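Long-range contacts in cystalysin (Treponema denticola, PDB 1C7N), which binds pyridoxal-5'-phosphate in a pocket of each subunit of a dimer and belongs to the class I and II aminotransferase family: residues 348-353 / 384-389; 337-342 / 363-368. All blocks are in the same frame, centred on the assembly; numbering follows the deposited sequence.

Contact 1 (348-353 / 384-389)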
ATOM      1  N   HIS A 348     -11.166 -22.951  23.369  1.00 19.08           N
ATOM      2  CA  HIS A 348     -10.978 -24.382  23.563  1.00 19.18           C
ATOM      3  C   HIS A 348     -12.190 -25.234  23.907  1.00 19.10           C
ATOM      4  O   HIS A 348     -12.192 -26.431  23.625  1.00 19.23           O
ATOM      5  CB  HIS A 348      -9.876 -24.621  24.599  1.00 19.49           C
ATOM      6  CG  HIS A 348      -8.543 -24.066  24.198  1.00 20.40           C
ATOM      7  ND1 HIS A 348      -8.141 -22.785  24.512  1.00 20.79           N
ATOM      8  CD2 HIS A 348      -7.535 -24.608  23.474  1.00 20.21           C
ATOM      9  CE1 HIS A 348      -6.944 -22.562  24.000  1.00 20.25           C
ATOM     10  NE2 HIS A 348      -6.553 -23.651  23.364  1.00 20.62           N
ATOM     11  N   LYS A 349     -13.212 -24.644  24.517  1.00 19.13           N
ATOM     12  CA  LYS A 349     -14.396 -25.422  24.859  1.00 19.07           C
ATOM     13  C   LYS A 349     -15.486 -25.279  23.807  1.00 17.53           C
ATOM     14  O   LYS A 349     -16.090 -26.267  23.404  1.00 17.65           O
ATOM     15  CB  LYS A 349     -14.945 -25.008  26.228  1.00 19.92           C
ATOM     16  CG  LYS A 349     -14.016 -25.319  27.387  1.00 22.41           C
ATOM     17  CD  LYS A 349     -13.692 -26.806  27.454  1.00 24.59           C
ATOM     18  CE  LYS A 349     -12.714 -27.108  28.582  1.00 27.31           C
ATOM     19  NZ  LYS A 349     -12.329 -28.550  28.625  1.00 29.50           N
ATOM     20  N   ALA A 350     -15.727 -24.051  23.361  1.00 15.68           N
ATOM     21  CA  ALA A 350     -16.760 -23.787  22.363  1.00 14.88           C
ATOM     22  C   ALA A 350     -16.213 -23.714  20.940  1.00 15.26           C
ATOM     23  O   ALA A 350     -16.969 -23.802  19.975  1.00 15.47           O
ATOM     24  CB  ALA A 350     -17.476 -22.489  22.699  1.00 14.96           C
ATOM     25  N   GLN A 351     -14.901 -23.554  20.817  1.00 14.78           N
ATOM     26  CA  GLN A 351     -14.266 -23.425  19.511  1.00 15.64           C
ATOM     27  C   GLN A 351     -14.998 -22.375  18.697  1.00 16.19           C
ATOM     28  O   GLN A 351     -15.269 -22.543  17.502  1.00 15.97           O
ATOM     29  CB  GLN A 351     -14.242 -24.764  18.776  1.00 16.41           C
ATOM     30  CG  GLN A 351     -13.084 -25.641  19.204  1.00 18.13           C
ATOM     31  CD  GLN A 351     -13.000 -26.925  18.421  1.00 19.70           C
ATOM     32  OE1 GLN A 351     -12.938 -26.916  17.189  1.00 22.77           O
ATOM     33  NE2 GLN A 351     -12.985 -28.046  19.129  1.00 20.97           N
ATOM     34  N   ILE A 352     -15.340 -21.291  19.379  1.00 15.44           N
ATOM     35  CA  ILE A 352     -16.011 -20.169  18.750  1.00 16.76           C
ATOM     36  C   ILE A 352     -14.992 -19.043  18.903  1.00 16.77           C
ATOM     37  O   ILE A 352     -14.559 -18.718  20.015  1.00 17.06           O
ATOM     38  CB  ILE A 352     -17.359 -19.860  19.456  1.00 17.62           C
ATOM     39  CG1 ILE A 352     -18.179 -18.892  18.602  1.00 18.39           C
ATOM     40  CG2 ILE A 352     -17.119 -19.295  20.852  1.00 19.41           C
ATOM     41  CD1 ILE A 352     -19.648 -18.839  18.987  1.00 18.55           C
ATOM     42  N   PHE A 353     -14.572 -18.478  17.780  1.00 14.59           N
ATOM     43  CA  PHE A 353     -13.562 -17.434  17.813  1.00 14.27           C
ATOM     44  C   PHE A 353     -14.095 -16.036  17.589  1.00 13.33           C
ATOM     45  O   PHE A 353     -14.284 -15.598  16.459  1.00 13.99           O
ATOM     46  CB  PHE A 353     -12.465 -17.763  16.800  1.00 12.63           C
ATOM     47  CG  PHE A 353     -11.799 -19.077  17.063  1.00 12.18           C
ATOM     48  CD1 PHE A 353     -12.445 -20.269  16.758  1.00 12.03           C
ATOM     49  CD2 PHE A 353     -10.552 -19.127  17.679  1.00 12.24           C
ATOM     50  CE1 PHE A 353     -11.860 -21.497  17.065  1.00 13.28           C
ATOM     51  CE2 PHE A 353      -9.962 -20.340  17.990  1.00 11.73           C
ATOM     52  CZ  PHE A 353     -10.613 -21.529  17.685  1.00 12.74           C
ATOM     53  N   GLU A 384     -24.640 -23.456  18.166  1.00 15.90           N
ATOM     54  CA  GLU A 384     -24.943 -24.769  18.726  1.00 17.36           C
ATOM     55  C   GLU A 384     -23.711 -25.356  19.421  1.00 17.23           C
ATOM     56  O   GLU A 384     -23.842 -26.071  20.415  1.00 15.89           O
ATOM     57  CB  GLU A 384     -25.463 -25.716  17.640  1.00 19.33           C
ATOM     58  CG  GLU A 384     -25.865 -27.106  18.146  1.00 22.04           C
ATOM     59  CD  GLU A 384     -26.692 -27.068  19.429  1.00 23.58           C
ATOM     60  OE1 GLU A 384     -27.522 -26.151  19.588  1.00 24.86           O
ATOM     61  OE2 GLU A 384     -26.522 -27.969  20.278  1.00 24.59           O
ATOM     62  N   ARG A 385     -22.517 -25.065  18.905  1.00 16.66           N
ATOM     63  CA  ARG A 385     -21.291 -25.547  19.552  1.00 17.07           C
ATOM     64  C   ARG A 385     -21.188 -24.857  20.906  1.00 16.96           C
ATOM     65  O   ARG A 385     -20.836 -25.471  21.915  1.00 16.79           O
ATOM     66  CB  ARG A 385     -20.046 -25.181  18.745  1.00 16.91           C
ATOM     67  CG  ARG A 385     -19.632 -26.191  17.714  1.00 17.53           C
ATOM     68  CD  ARG A 385     -18.131 -26.115  17.491  1.00 16.08           C
ATOM     69  NE  ARG A 385     -17.695 -24.788  17.051  1.00 15.06           N
ATOM     70  CZ  ARG A 385     -18.023 -24.247  15.881  1.00 14.91           C
ATOM     71  NH1 ARG A 385     -18.797 -24.917  15.032  1.00 13.70           N
ATOM     72  NH2 ARG A 385     -17.562 -23.046  15.550  1.00 12.22           N
ATOM     73  N   LEU A 386     -21.492 -23.563  20.900  1.00 16.73           N
ATOM     74  CA  LEU A 386     -21.459 -22.736  22.098  1.00 16.63           C
ATOM     75  C   LEU A 386     -22.500 -23.265  23.081  1.00 16.51           C
ATOM     76  O   LEU A 386     -22.243 -23.377  24.280  1.00 14.91           O
ATOM     77  CB  LEU A 386     -21.810 -21.293  21.729  1.00 17.79           C
ATOM     78  CG  LEU A 386     -21.314 -20.120  22.573  1.00 19.51           C
ATOM     79  CD1 LEU A 386     -22.390 -19.035  22.552  1.00 19.38           C
ATOM     80  CD2 LEU A 386     -21.017 -20.547  23.992  1.00 20.03           C
ATOM     81  N   ASN A 387     -23.676 -23.582  22.549  1.00 16.22           N
ATOM     82  CA  ASN A 387     -24.787 -24.106  23.337  1.00 17.67           C
ATOM     83  C   ASN A 387     -24.358 -25.328  24.146  1.00 18.05           C
ATOM     84  O   ASN A 387     -24.570 -25.382  25.356  1.00 18.64           O
ATOM     85  CB  ASN A 387     -25.951 -24.465  22.405  1.00 16.01           C
ATOM     86  CG  ASN A 387     -27.256 -24.685  23.149  1.00 15.85           C
ATOM     87  OD1 ASN A 387     -27.468 -24.133  24.229  1.00 15.11           O
ATOM     88  ND2 ASN A 387     -28.150 -25.479  22.559  1.00 15.91           N
ATOM     89  N   LYS A 388     -23.753 -26.307  23.479  1.00 19.16           N
ATOM     90  CA  LYS A 388     -23.299 -27.514  24.166  1.00 20.72           C
ATOM     91  C   LYS A 388     -22.195 -27.202  25.174  1.00 20.38           C
ATOM     92  O   LYS A 388     -22.155 -27.779  26.262  1.00 20.75           O
ATOM     93  CB  LYS A 388     -22.796 -28.557  23.164  1.00 21.50           C
ATOM     94  CG  LYS A 388     -23.879 -29.132  22.260  1.00 24.17           C
ATOM     95  CD  LYS A 388     -23.517 -30.535  21.797  1.00 25.15           C
ATOM     96  CE  LYS A 388     -24.561 -31.107  20.848  1.00 26.28           C
ATOM     97  NZ  LYS A 388     -24.640 -30.334  19.577  1.00 26.82           N
ATOM     98  N   ALA A 389     -21.305 -26.284  24.810  1.00 19.90           N
ATOM     99  CA  ALA A 389     -20.202 -25.893  25.683  1.00 20.04           C
ATOM    100  C   ALA A 389     -20.715 -25.209  26.950  1.00 20.06           C
ATOM    101  O   ALA A 389     -20.234 -25.485  28.056  1.00 18.94           O
ATOM    102  CB  ALA A 389     -19.245 -24.970  24.931  1.00 20.51           C
TER
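Ala-350 lays its methyl over the helix of 384-389, with CB 3.8 Å from Ala-389 CB and 4.0 Å from the backbone CA of Leu-386. This is helix-helix packing in the C-terminal part of an aminotransferase-like fold, where the end of helix 339-350 meets helix 376-393, and it illustrates how small residues let two backbones come close: the CA atoms of Ala-350 and Leu-386 lie 4.8 Å apart. Further along, Ile-352 CD1 approaches Leu-386 CG at 4.2 Å, the two chains crossing at a slant, while Phe-309 and Phe-310 of helix 289-313 also touch Leu-386. The polar half belongs to Arg-385. Gln-351 leaves the helix with positive phi, and the turn brings two successive carbonyls to one guanidinium edge. Arg-385 NE donates to Ala-350 O at 3.2 Å, and NH2 donates to Gln-351 O at 3.1 Å, the NE bond the more bent of the two, 138° against 149° at the hydrogen; a weak second bond joins NE to Gln-351 O. A bend at chi3 (-59°) turns NE and NH2 toward the two oxygens. Two anchored nitrogens on one edge should restrain rotation of the group. Gln-351 carries its amide elsewhere, and OE1 accepts a hydrogen bond from Gly-30 N, while its CB stays 3.9 Å from Arg-385 NE.

Contact 2 (337-342 / 363-368)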
ATOM      1  N   MET A 337     -17.143 -14.716  34.579  1.00 19.92           N
ATOM      2  CA  MET A 337     -15.836 -15.247  34.191  1.00 21.27           C
ATOM      3  C   MET A 337     -14.959 -14.065  33.785  1.00 20.64           C
ATOM      4  O   MET A 337     -15.382 -13.257  32.952  1.00 19.73           O
ATOM      5  CB  MET A 337     -15.970 -16.189  32.990  1.00 23.06           C
ATOM      6  CG  MET A 337     -16.579 -17.549  33.274  1.00 25.54           C
ATOM      7  SD  MET A 337     -16.760 -18.488  31.734  1.00 30.30           S
ATOM      8  CE  MET A 337     -15.060 -18.888  31.382  1.00 27.08           C
ATOM      9  N   ASP A 338     -13.752 -13.950  34.348  1.00 18.84           N
ATOM     10  CA  ASP A 338     -12.885 -12.832  33.973  1.00 17.63           C
ATOM     11  C   ASP A 338     -12.525 -13.004  32.498  1.00 17.72           C
ATOM     12  O   ASP A 338     -12.650 -14.106  31.958  1.00 17.82           O
ATOM     13  CB  ASP A 338     -11.644 -12.731  34.904  1.00 15.93           C
ATOM     14  CG  ASP A 338     -10.608 -13.840  34.698  1.00 16.95           C
ATOM     15  OD1 ASP A 338      -9.824 -14.077  35.652  1.00 14.39           O
ATOM     16  OD2 ASP A 338     -10.536 -14.450  33.610  1.00 13.53           O
ATOM     17  N   HIS A 339     -12.091 -11.937  31.833  1.00 17.55           N
ATOM     18  CA  HIS A 339     -11.825 -12.046  30.401  1.00 17.58           C
ATOM     19  C   HIS A 339     -10.837 -13.107  29.934  1.00 17.20           C
ATOM     20  O   HIS A 339     -10.998 -13.645  28.841  1.00 17.32           O
ATOM     21  CB  HIS A 339     -11.461 -10.682  29.789  1.00 17.46           C
ATOM     22  CG  HIS A 339     -10.250 -10.033  30.381  1.00 19.08           C
ATOM     23  ND1 HIS A 339     -10.274  -9.369  31.589  1.00 18.59           N
ATOM     24  CD2 HIS A 339      -8.992  -9.890  29.898  1.00 18.95           C
ATOM     25  CE1 HIS A 339      -9.087  -8.840  31.822  1.00 19.16           C
ATOM     26  NE2 HIS A 339      -8.291  -9.140  30.810  1.00 19.26           N
ATOM     27  N   LYS A 340      -9.826 -13.426  30.737  1.00 15.99           N
ATOM     28  CA  LYS A 340      -8.868 -14.450  30.326  1.00 16.16           C
ATOM     29  C   LYS A 340      -9.544 -15.820  30.316  1.00 15.78           C
ATOM     30  O   LYS A 340      -9.338 -16.618  29.399  1.00 15.31           O
ATOM     31  CB  LYS A 340      -7.655 -14.472  31.263  1.00 16.02           C
ATOM     32  CG  LYS A 340      -6.895 -13.154  31.319  1.00 18.21           C
ATOM     33  CD  LYS A 340      -6.529 -12.640  29.930  1.00 20.63           C
ATOM     34  CE  LYS A 340      -5.612 -13.599  29.192  1.00 22.07           C
ATOM     35  NZ  LYS A 340      -5.202 -13.057  27.857  1.00 25.72           N
ATOM     36  N   ALA A 341     -10.359 -16.086  31.335  1.00 14.62           N
ATOM     37  CA  ALA A 341     -11.071 -17.354  31.426  1.00 13.83           C
ATOM     38  C   ALA A 341     -12.079 -17.482  30.281  1.00 13.72           C
ATOM     39  O   ALA A 341     -12.253 -18.564  29.717  1.00 13.94           O
ATOM     40  CB  ALA A 341     -11.793 -17.462  32.781  1.00 13.86           C
ATOM     41  N   MET A 342     -12.748 -16.378  29.952  1.00 13.64           N
ATOM     42  CA  MET A 342     -13.738 -16.368  28.878  1.00 14.49           C
ATOM     43  C   MET A 342     -13.073 -16.754  27.566  1.00 14.58           C
ATOM     44  O   MET A 342     -13.534 -17.648  26.854  1.00 15.37           O
ATOM     45  CB  MET A 342     -14.364 -14.974  28.731  1.00 15.31           C
ATOM     46  CG  MET A 342     -15.331 -14.591  29.847  1.00 16.96           C
ATOM     47  SD  MET A 342     -15.968 -12.906  29.647  1.00 22.10           S
ATOM     48  CE  MET A 342     -16.899 -13.112  28.108  1.00 17.87           C
ATOM     49  N   GLY A 363     -13.404  -1.389  29.026  1.00 14.32           N
ATOM     50  CA  GLY A 363     -14.853  -1.305  28.987  1.00 12.83           C
ATOM     51  C   GLY A 363     -15.456  -2.464  28.212  1.00 11.99           C
ATOM     52  O   GLY A 363     -16.672  -2.669  28.220  1.00 12.53           O
ATOM     53  N   GLY A 364     -14.604  -3.227  27.535  1.00 11.21           N
ATOM     54  CA  GLY A 364     -15.082  -4.364  26.768  1.00 10.75           C
ATOM     55  C   GLY A 364     -14.947  -5.666  27.537  1.00 12.48           C
ATOM     56  O   GLY A 364     -15.329  -6.727  27.042  1.00 11.34           O
ATOM     57  N   ILE A 365     -14.401  -5.589  28.750  1.00 11.44           N
ATOM     58  CA  ILE A 365     -14.223  -6.778  29.576  1.00 12.80           C
ATOM     59  C   ILE A 365     -15.580  -7.391  29.885  1.00 12.35           C
ATOM     60  O   ILE A 365     -16.476  -6.709  30.385  1.00 12.30           O
ATOM     61  CB  ILE A 365     -13.503  -6.436  30.901  1.00 13.22           C
ATOM     62  CG1 ILE A 365     -12.055  -6.030  30.605  1.00 15.39           C
ATOM     63  CG2 ILE A 365     -13.561  -7.639  31.856  1.00 14.67           C
ATOM     64  CD1 ILE A 365     -11.244  -5.641  31.829  1.00 15.34           C
ATOM     65  N   GLY A 366     -15.724  -8.679  29.589  1.00 11.47           N
ATOM     66  CA  GLY A 366     -16.986  -9.353  29.836  1.00 11.03           C
ATOM     67  C   GLY A 366     -17.829  -9.460  28.576  1.00 11.71           C
ATOM     68  O   GLY A 366     -18.812 -10.202  28.544  1.00 11.41           O
ATOM     69  N   PHE A 367     -17.444  -8.724  27.534  1.00 11.16           N
ATOM     70  CA  PHE A 367     -18.178  -8.749  26.267  1.00 12.32           C
ATOM     71  C   PHE A 367     -17.442  -9.559  25.202  1.00 12.06           C
ATOM     72  O   PHE A 367     -16.265  -9.892  25.354  1.00 10.90           O
ATOM     73  CB  PHE A 367     -18.396  -7.327  25.721  1.00 11.82           C
ATOM     74  CG  PHE A 367     -19.298  -6.464  26.564  1.00 13.03           C
ATOM     75  CD1 PHE A 367     -18.816  -5.825  27.703  1.00 13.40           C
ATOM     76  CD2 PHE A 367     -20.632  -6.271  26.200  1.00 12.99           C
ATOM     77  CE1 PHE A 367     -19.650  -5.003  28.469  1.00 13.28           C
ATOM     78  CE2 PHE A 367     -21.471  -5.459  26.952  1.00 13.18           C
ATOM     79  CZ  PHE A 367     -20.979  -4.821  28.092  1.00 14.45           C
ATOM     80  N   GLU A 368     -18.158  -9.861  24.120  1.00 12.12           N
ATOM     81  CA  GLU A 368     -17.616 -10.602  22.990  1.00 11.13           C
ATOM     82  C   GLU A 368     -18.154  -9.974  21.710  1.00 10.77           C
ATOM     83  O   GLU A 368     -19.345  -9.681  21.613  1.00 11.56           O
ATOM     84  CB  GLU A 368     -18.053 -12.069  23.036  1.00 11.91           C
ATOM     85  CG  GLU A 368     -17.508 -12.864  24.208  1.00 14.53           C
ATOM     86  CD  GLU A 368     -16.016 -13.126  24.114  1.00 15.38           C
ATOM     87  OE1 GLU A 368     -15.483 -13.774  25.040  1.00 16.63           O
ATOM     88  OE2 GLU A 368     -15.379 -12.692  23.125  1.00 12.83           O
TER
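The imidazole of His-339 is met obliquely by Ile-365, whose CG2 stands 3.7 Å from ND1 and whose CD1 reaches CE1 at 3.9 Å; the Tyr-358 ring also meets the imidazole, with the planes about 40° apart. A second flat group, the Phe-367 ring, turns from the helix to stack with Trp-329, and has Gly-364 O in its plane at the edge. The contact exemplifies how a helix start can be fitted to a turn through van der Waals contacts, an imidazole against an isoleucine and a thioether against backbone and carboxylate oxygens. His-339 CG is flanked by both its backbone N and carbonyl carbon (chi1 60°), which directs the ring at Ile-365. One helical turn on, Met-342 reaches across to Gly-366: SD lies 3.7 Å from Gly-366 CA, and a bend at chi3 (65°) sets CE between two oxygens, 3.5 Å from Gly-366 O and 3.4 Å from Glu-368 OE1. The Met-342 and Glu-368 side chains run antiparallel as they pass. Glu-368 OE1 also lies near Glu-356 OE2, and this closeness of two acids may favour a proton on one of them. At the helix start, Asp-338 OD2 accepts from Ala-341 N at 2.8 Å as the N-cap. Gly-366, with positive phi, suits the third position of the type II turn from Gly-364 to Phe-367. Together these features are those of a helix N-terminus docked on a turn that leads into a strand of a small antiparallel sheet.

Helix 339-350 is common to both contacts: contact 2 packs its beginning against the turn before strand 367-371, and contact 1 its far end against helix 376-393, the next element after that strand. The segments therefore alternate along the chain. Their centres are 16 Å apart and their nearest atoms about 7 Å, so the two do not touch directly, but residues of the shared helix lie between them. Phe-345 touches Ala-389 of contact 1 and Met-337 of contact 2, and Met-346 touches Ile-352 and Glu-368. Neither contact includes a residue of the pyridoxal-5'-phosphate pocket, whose members, among them Tyr-123, Asp-203 and Lys-238, come from earlier parts of the chain.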